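Vacuolar protein sorting-associated protein 54 (Mus musculus, PDB 3N1E) probably acts, through the GARP tethering complex of which this chain supplies the C-terminal domain of one subunit, in retrograde transport from endosomes to the trans-Golgi network. Local coordinates at residues A[38-43]-A[90-95]; A[86-91]-A[134-139]. One frame throughout, in Å; residues are numbered along the deposited sequence. Where two conformers were deposited one is given.

Contact 1: residues A[38-43]-A[90-95]; sequences KLLSKY and LHLKKQ
With chi1 at -178° the Gln-95 chain sets out away from its own backbone N, and a bend at chi2 (70°) lays its amide against the turn formed by Leu-40 to Tyr-43. There Gln-95 NE2 donates to Tyr-43 O at 2.9 Å, a nearly straight bond (165°) that uses a carbonyl lone pair and lies almost in the amide plane. The other end of the amide is held by a water, which donates to both Gln-95 OE1 and Ser-41 O, so rotation of the group is fixed from two sides. Gln-95 CG sits 3.1 Å from Leu-40 O and near the edge of the Tyr-43 ring. Beside these polar bonds, Leu-40 points into the interface: its CD1 rests 3.7 Å from Leu-92 N and against His-91 CB, while CD2 faces Leu-92 CD1. That same Leu-92 methyl lies 4.0 Å from Tyr-43 CE2, approaching the ring obliquely. Tyr-43 OH reaches Asp-115 of helix 107-124, while His-91 NE2 bonds Asp-33, further back on helix 17-40. A type I beta turn at the end of helix 17-40, gripped by a glutamine beside an apolar patch, thus joins helix 74-98 in this helical domain.

Contact 2: residues A[86-91]-A[134-139]; sequences ASYKLH and LNMAEI
The tail that follows helix 107-124 is tied back onto helix 74-98 here, by a lysine whose ammonium group is held by three oxygens of a turn in that tail. Lys-89 NZ donates to Leu-134 O at 2.9 Å and to Asn-135 O at 3.2 Å, and forms a salt bridge with Glu-138 OE1 at 2.7 Å. Two backbone carbonyls and one carboxylate thus accept from the one ammonium. The approaches differ: the ammonium is tilted 27° from the carbonyl plane of Leu-134, stands well above that of Asn-135, and meets the carboxylate of Glu-138 on its anti side. Asn-135 O also accepts from Glu-138 N, which arrives from the opposite face of the carbonyl. That backbone bond belongs to the short 3-10 segment 136-139, so the carbonyl that opens the 3-10 turn helps to hold the lysine, and the nearby carboxylate and carbonyls would be expected to stabilise its positive charge. A bend at chi3 (-63°) turns the end of the Lys-89 chain toward these oxygens, while its aliphatic part packs against Ile-139: Lys-89 CG lies 3.9 Å from Ile-139 CG2, the isoleucine crossing the lysine chain at about a right angle. Met-136 lies beside Tyr-88 in one of two modelled conformers, the exact place of its methyl being doubtful. Tyr-88 itself stacks with Tyr-119 of helix 107-124, and Met-136 also touches Val-116 and Tyr-119.

Helix 74-98 carries both contacts, whose centres lie about 11 Å apart and whose helix segments overlap at Leu-90 and His-91. Along the chain, 38-43 comes first, at the end of helix 17-40; helix 74-98 comes later, and 134-139 belongs to the tail after helix 107-124. Helix 74-98 is thereby joined to an early part of the domain and to its C-terminal end. The two contacts meet directly: Leu-92 CD2 packs on Ile-139 CD1 at 3.9 Å, and Leu-40 CD1 lies 3.9 Å from Tyr-88 O. Chain parts distant in sequence are so gathered on helix 74-98 of this all-helical C-terminal domain.

Contact 1: residues A[38-43]-A[90-95]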
loop_
_atom_site.group_PDB
_atom_site.type_symbol
_atom_site.label_atom_id
_atom_site.label_comp_id
_atom_site.label_asym_id
_atom_site.label_seq_id
_atom_site.Cartn_x
_atom_site.Cartn_y
_atom_site.Cartn_z
ATOM N N LYS A 38 -5.584 -9.681 -8.546
ATOM C CA LYS A 38 -5.077 -10.761 -9.398
ATOM C C LYS A 38 -4.199 -11.711 -8.609
ATOM O O LYS A 38 -4.392 -12.931 -8.659
ATOM C CB LYS A 38 -4.283 -10.180 -10.566
ATOM C CG LYS A 38 -3.783 -11.228 -11.512
ATOM C CD LYS A 38 -2.885 -10.606 -12.564
ATOM C CE LYS A 38 -1.696 -11.507 -12.862
ATOM N NZ LYS A 38 -2.112 -12.900 -13.159
ATOM N N LEU A 39 -3.267 -11.143 -7.842
ATOM C CA LEU A 39 -2.294 -11.960 -7.109
ATOM C C LEU A 39 -2.894 -12.664 -5.894
ATOM O O LEU A 39 -2.684 -13.873 -5.718
ATOM C CB LEU A 39 -1.062 -11.133 -6.730
ATOM C CG LEU A 39 -0.185 -10.627 -7.888
ATOM C CD1 LEU A 39 0.881 -9.662 -7.379
ATOM C CD2 LEU A 39 0.440 -11.821 -8.645
ATOM N N LEU A 40 -3.637 -11.924 -5.072
ATOM C CA LEU A 40 -4.148 -12.475 -3.815
ATOM C C LEU A 40 -5.289 -13.482 -4.007
ATOM O O LEU A 40 -5.498 -14.318 -3.142
ATOM C CB LEU A 40 -4.533 -11.360 -2.845
ATOM C CG LEU A 40 -3.276 -10.670 -2.308
ATOM C CD1 LEU A 40 -3.614 -9.336 -1.638
ATOM C CD2 LEU A 40 -2.542 -11.601 -1.308
ATOM N N SER A 41 -5.987 -13.412 -5.142
ATOM C CA SER A 41 -7.049 -14.374 -5.473
ATOM C C SER A 41 -6.481 -15.771 -5.672
ATOM O O SER A 41 -7.225 -16.757 -5.612
ATOM C CB SER A 41 -7.801 -13.955 -6.747
ATOM O OG SER A 41 -8.542 -12.768 -6.545
ATOM N N LYS A 42 -5.175 -15.834 -5.963
ATOM C CA LYS A 42 -4.436 -17.093 -6.205
ATOM C C LYS A 42 -3.494 -17.469 -5.047
ATOM O O LYS A 42 -2.735 -18.434 -5.127
ATOM C CB LYS A 42 -3.605 -16.990 -7.492
ATOM C CG LYS A 42 -4.397 -16.934 -8.806
ATOM C CD LYS A 42 -3.444 -16.807 -9.990
ATOM C CE LYS A 42 -4.149 -17.053 -11.335
ATOM N NZ LYS A 42 -3.246 -16.791 -12.509
ATOM N N TYR A 43 -3.513 -16.693 -3.974
ATOM C CA TYR A 43 -2.539 -16.897 -2.901
ATOM C C TYR A 43 -2.830 -18.175 -2.141
ATOM O O TYR A 43 -3.967 -18.417 -1.751
ATOM C CB TYR A 43 -2.623 -15.694 -1.960
ATOM C CG TYR A 43 -1.800 -15.741 -0.695
ATOM C CD1 TYR A 43 -0.428 -15.983 -0.725
ATOM C CD2 TYR A 43 -2.401 -15.500 0.535
ATOM C CE1 TYR A 43 0.323 -15.989 0.464
ATOM C CE2 TYR A 43 -1.657 -15.510 1.726
ATOM C CZ TYR A 43 -0.295 -15.756 1.674
ATOM O OH TYR A 43 0.426 -15.746 2.852
ATOM N N LEU A 90 -7.791 -5.324 2.037
ATOM C CA LEU A 90 -9.140 -5.784 1.643
ATOM C C LEU A 90 -9.027 -7.095 0.866
ATOM O O LEU A 90 -9.783 -8.053 1.117
ATOM C CB LEU A 90 -9.889 -4.675 0.852
ATOM C CG LEU A 90 -11.263 -5.005 0.261
ATOM C CD1 LEU A 90 -12.139 -3.732 0.227
ATOM C CD2 LEU A 90 -11.106 -5.610 -1.134
ATOM N N HIS A 91 -8.084 -7.147 -0.085
ATOM C CA HIS A 91 -7.926 -8.335 -0.904
ATOM C C HIS A 91 -7.345 -9.506 -0.120
ATOM O O HIS A 91 -7.741 -10.658 -0.347
ATOM C CB HIS A 91 -7.118 -8.014 -2.158
ATOM C CG HIS A 91 -7.858 -7.114 -3.096
ATOM N ND1 HIS A 91 -8.970 -7.537 -3.796
ATOM C CD2 HIS A 91 -7.661 -5.820 -3.434
ATOM C CE1 HIS A 91 -9.433 -6.531 -4.520
ATOM N NE2 HIS A 91 -8.650 -5.481 -4.324
ATOM N N LEU A 92 -6.431 -9.204 0.816
ATOM C CA LEU A 92 -5.848 -10.267 1.643
ATOM C C LEU A 92 -6.928 -10.824 2.580
ATOM O O LEU A 92 -7.049 -12.044 2.717
ATOM C CB LEU A 92 -4.634 -9.757 2.444
ATOM C CG LEU A 92 -4.001 -10.785 3.404
ATOM C CD1 LEU A 92 -3.586 -12.099 2.723
ATOM C CD2 LEU A 92 -2.755 -10.149 4.003
ATOM N N LYS A 93 -7.700 -9.942 3.216
ATOM C CA LYS A 93 -8.803 -10.364 4.101
ATOM C C LYS A 93 -9.771 -11.287 3.332
ATOM O O LYS A 93 -10.161 -12.330 3.866
ATOM C CB LYS A 93 -9.535 -9.151 4.679
ATOM C CG LYS A 93 -10.521 -9.491 5.828
ATOM C CD LYS A 93 -10.739 -8.241 6.690
ATOM C CE LYS A 93 -11.956 -7.472 6.251
ATOM N NZ LYS A 93 -13.186 -7.890 6.992
ATOM N N LYS A 94 -10.121 -10.931 2.088
ATOM C CA LYS A 94 -11.043 -11.741 1.278
ATOM C C LYS A 94 -10.486 -13.158 1.076
ATOM O O LYS A 94 -11.210 -14.163 1.202
ATOM C CB LYS A 94 -11.288 -11.051 -0.073
ATOM C CG LYS A 94 -12.303 -11.701 -0.976
ATOM C CD LYS A 94 -12.897 -10.662 -1.929
ATOM C CE LYS A 94 -13.802 -9.717 -1.146
ATOM N NZ LYS A 94 -14.215 -8.477 -1.890
ATOM N N GLN A 95 -9.202 -13.239 0.762
ATOM C CA GLN A 95 -8.596 -14.532 0.476
ATOM C C GLN A 95 -8.456 -15.370 1.738
ATOM O O GLN A 95 -8.669 -16.585 1.707
ATOM C CB GLN A 95 -7.256 -14.369 -0.264
ATOM C CG GLN A 95 -6.586 -15.719 -0.630
ATOM C CD GLN A 95 -7.325 -16.510 -1.742
ATOM O OE1 GLN A 95 -8.463 -16.180 -2.125
ATOM N NE2 GLN A 95 -6.664 -17.550 -2.268
HETATM O O HOH W 1 -9.760 -16.969 -4.448
#

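Contact 2: residues A[86-91]-A[134-139]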
loop_
_atom_site.group_PDB
_atom_site.type_symbol
_atom_site.label_atom_id
_atom_site.label_comp_id
_atom_site.label_asym_id
_atom_site.label_seq_id
_atom_site.Cartn_x
_atom_site.Cartn_y
_atom_site.Cartn_z
ATOM N N ALA A 86 -4.682 -0.075 2.247
ATOM C CA ALA A 86 -6.082 -0.403 2.499
ATOM C C ALA A 86 -6.585 -1.400 1.453
ATOM O O ALA A 86 -7.304 -2.324 1.786
ATOM C CB ALA A 86 -6.927 0.860 2.475
ATOM N N SER A 87 -6.204 -1.193 0.189
ATOM C CA SER A 87 -6.553 -2.122 -0.876
ATOM C C SER A 87 -5.931 -3.505 -0.663
ATOM O O SER A 87 -6.603 -4.515 -0.814
ATOM C CB SER A 87 -6.101 -1.559 -2.238
ATOM O OG SER A 87 -6.263 -2.540 -3.258
ATOM N N TYR A 88 -4.640 -3.535 -0.331
ATOM C CA TYR A 88 -3.970 -4.775 -0.030
ATOM C C TYR A 88 -4.711 -5.566 1.073
ATOM O O TYR A 88 -4.988 -6.762 0.917
ATOM C CB TYR A 88 -2.519 -4.477 0.370
ATOM C CG TYR A 88 -1.797 -5.646 0.980
ATOM C CD1 TYR A 88 -1.666 -5.744 2.357
ATOM C CD2 TYR A 88 -1.264 -6.650 0.182
ATOM C CE1 TYR A 88 -0.993 -6.839 2.933
ATOM C CE2 TYR A 88 -0.586 -7.726 0.741
ATOM C CZ TYR A 88 -0.470 -7.810 2.101
ATOM O OH TYR A 88 0.208 -8.879 2.655
ATOM N N LYS A 89 -5.042 -4.894 2.163
ATOM C CA LYS A 89 -5.705 -5.534 3.293
ATOM C C LYS A 89 -7.070 -6.066 2.879
ATOM O O LYS A 89 -7.446 -7.145 3.306
ATOM C CB LYS A 89 -5.867 -4.581 4.477
ATOM C CG LYS A 89 -4.530 -4.288 5.158
ATOM C CD LYS A 89 -4.700 -3.510 6.470
ATOM C CE LYS A 89 -5.311 -2.165 6.239
ATOM N NZ LYS A 89 -5.552 -1.533 7.584
ATOM N N LEU A 90 -7.791 -5.324 2.037
ATOM C CA LEU A 90 -9.140 -5.784 1.643
ATOM C C LEU A 90 -9.027 -7.095 0.866
ATOM O O LEU A 90 -9.783 -8.053 1.117
ATOM C CB LEU A 90 -9.889 -4.675 0.852
ATOM C CG LEU A 90 -11.263 -5.005 0.261
ATOM C CD1 LEU A 90 -12.139 -3.732 0.227
ATOM C CD2 LEU A 90 -11.106 -5.610 -1.134
ATOM N N HIS A 91 -8.084 -7.147 -0.085
ATOM C CA HIS A 91 -7.926 -8.335 -0.904
ATOM C C HIS A 91 -7.345 -9.506 -0.120
ATOM O O HIS A 91 -7.741 -10.658 -0.347
ATOM C CB HIS A 91 -7.118 -8.014 -2.158
ATOM C CG HIS A 91 -7.858 -7.114 -3.096
ATOM N ND1 HIS A 91 -8.970 -7.537 -3.796
ATOM C CD2 HIS A 91 -7.661 -5.820 -3.434
ATOM C CE1 HIS A 91 -9.433 -6.531 -4.520
ATOM N NE2 HIS A 91 -8.650 -5.481 -4.324
ATOM N N LEU A 134 -0.293 0.987 9.802
ATOM C CA LEU A 134 -0.857 0.078 8.804
ATOM C C LEU A 134 -2.051 -0.723 9.283
ATOM O O LEU A 134 -2.822 -1.253 8.466
ATOM C CB LEU A 134 0.243 -0.881 8.324
ATOM C CG LEU A 134 1.471 -0.196 7.703
ATOM C CD1 LEU A 134 2.485 -1.304 7.337
ATOM C CD2 LEU A 134 1.094 0.655 6.464
ATOM N N ASN A 135 -2.180 -0.842 10.608
ATOM C CA ASN A 135 -3.281 -1.596 11.245
ATOM C C ASN A 135 -3.493 -2.941 10.585
ATOM O O ASN A 135 -4.586 -3.234 10.088
ATOM C CB ASN A 135 -4.579 -0.780 11.210
ATOM C CG ASN A 135 -5.738 -1.423 12.005
ATOM O OD1 ASN A 135 -6.895 -1.042 11.815
ATOM N ND2 ASN A 135 -5.432 -2.399 12.863
ATOM N N MET A 136 -2.432 -3.742 10.548
ATOM C CA MET A 136 -2.517 -5.001 9.841
ATOM C C MET A 136 -3.439 -6.013 10.526
ATOM O O MET A 136 -3.946 -6.932 9.870
ATOM C CB MET A 136 -1.129 -5.576 9.635
ATOM C CG MET A 136 -0.823 -5.752 8.197
ATOM S SD MET A 136 -0.831 -4.265 7.133
ATOM C CE MET A 136 -1.058 -5.216 5.661
ATOM N N ALA A 137 -3.662 -5.836 11.832
ATOM C CA ALA A 137 -4.576 -6.722 12.595
ATOM C C ALA A 137 -6.000 -6.765 12.016
ATOM O O ALA A 137 -6.724 -7.740 12.227
ATOM C CB ALA A 137 -4.612 -6.314 14.067
ATOM N N GLU A 138 -6.385 -5.721 11.281
ATOM C CA GLU A 138 -7.658 -5.657 10.553
ATOM C C GLU A 138 -7.927 -6.864 9.638
ATOM O O GLU A 138 -9.074 -7.225 9.399
ATOM C CB GLU A 138 -7.728 -4.333 9.771
ATOM C CG GLU A 138 -8.836 -4.223 8.734
ATOM C CD GLU A 138 -9.064 -2.800 8.253
ATOM O OE1 GLU A 138 -8.104 -1.996 8.240
ATOM O OE2 GLU A 138 -10.229 -2.485 7.903
ATOM N N ILE A 139 -6.880 -7.490 9.113
ATOM C CA ILE A 139 -7.077 -8.610 8.168
ATOM C C ILE A 139 -7.736 -9.843 8.790
ATOM O O ILE A 139 -8.186 -10.725 8.052
ATOM C CB ILE A 139 -5.762 -9.052 7.486
ATOM C CG1 ILE A 139 -4.813 -9.756 8.478
ATOM C CG2 ILE A 139 -5.123 -7.845 6.741
ATOM C CD1 ILE A 139 -3.479 -10.205 7.832
#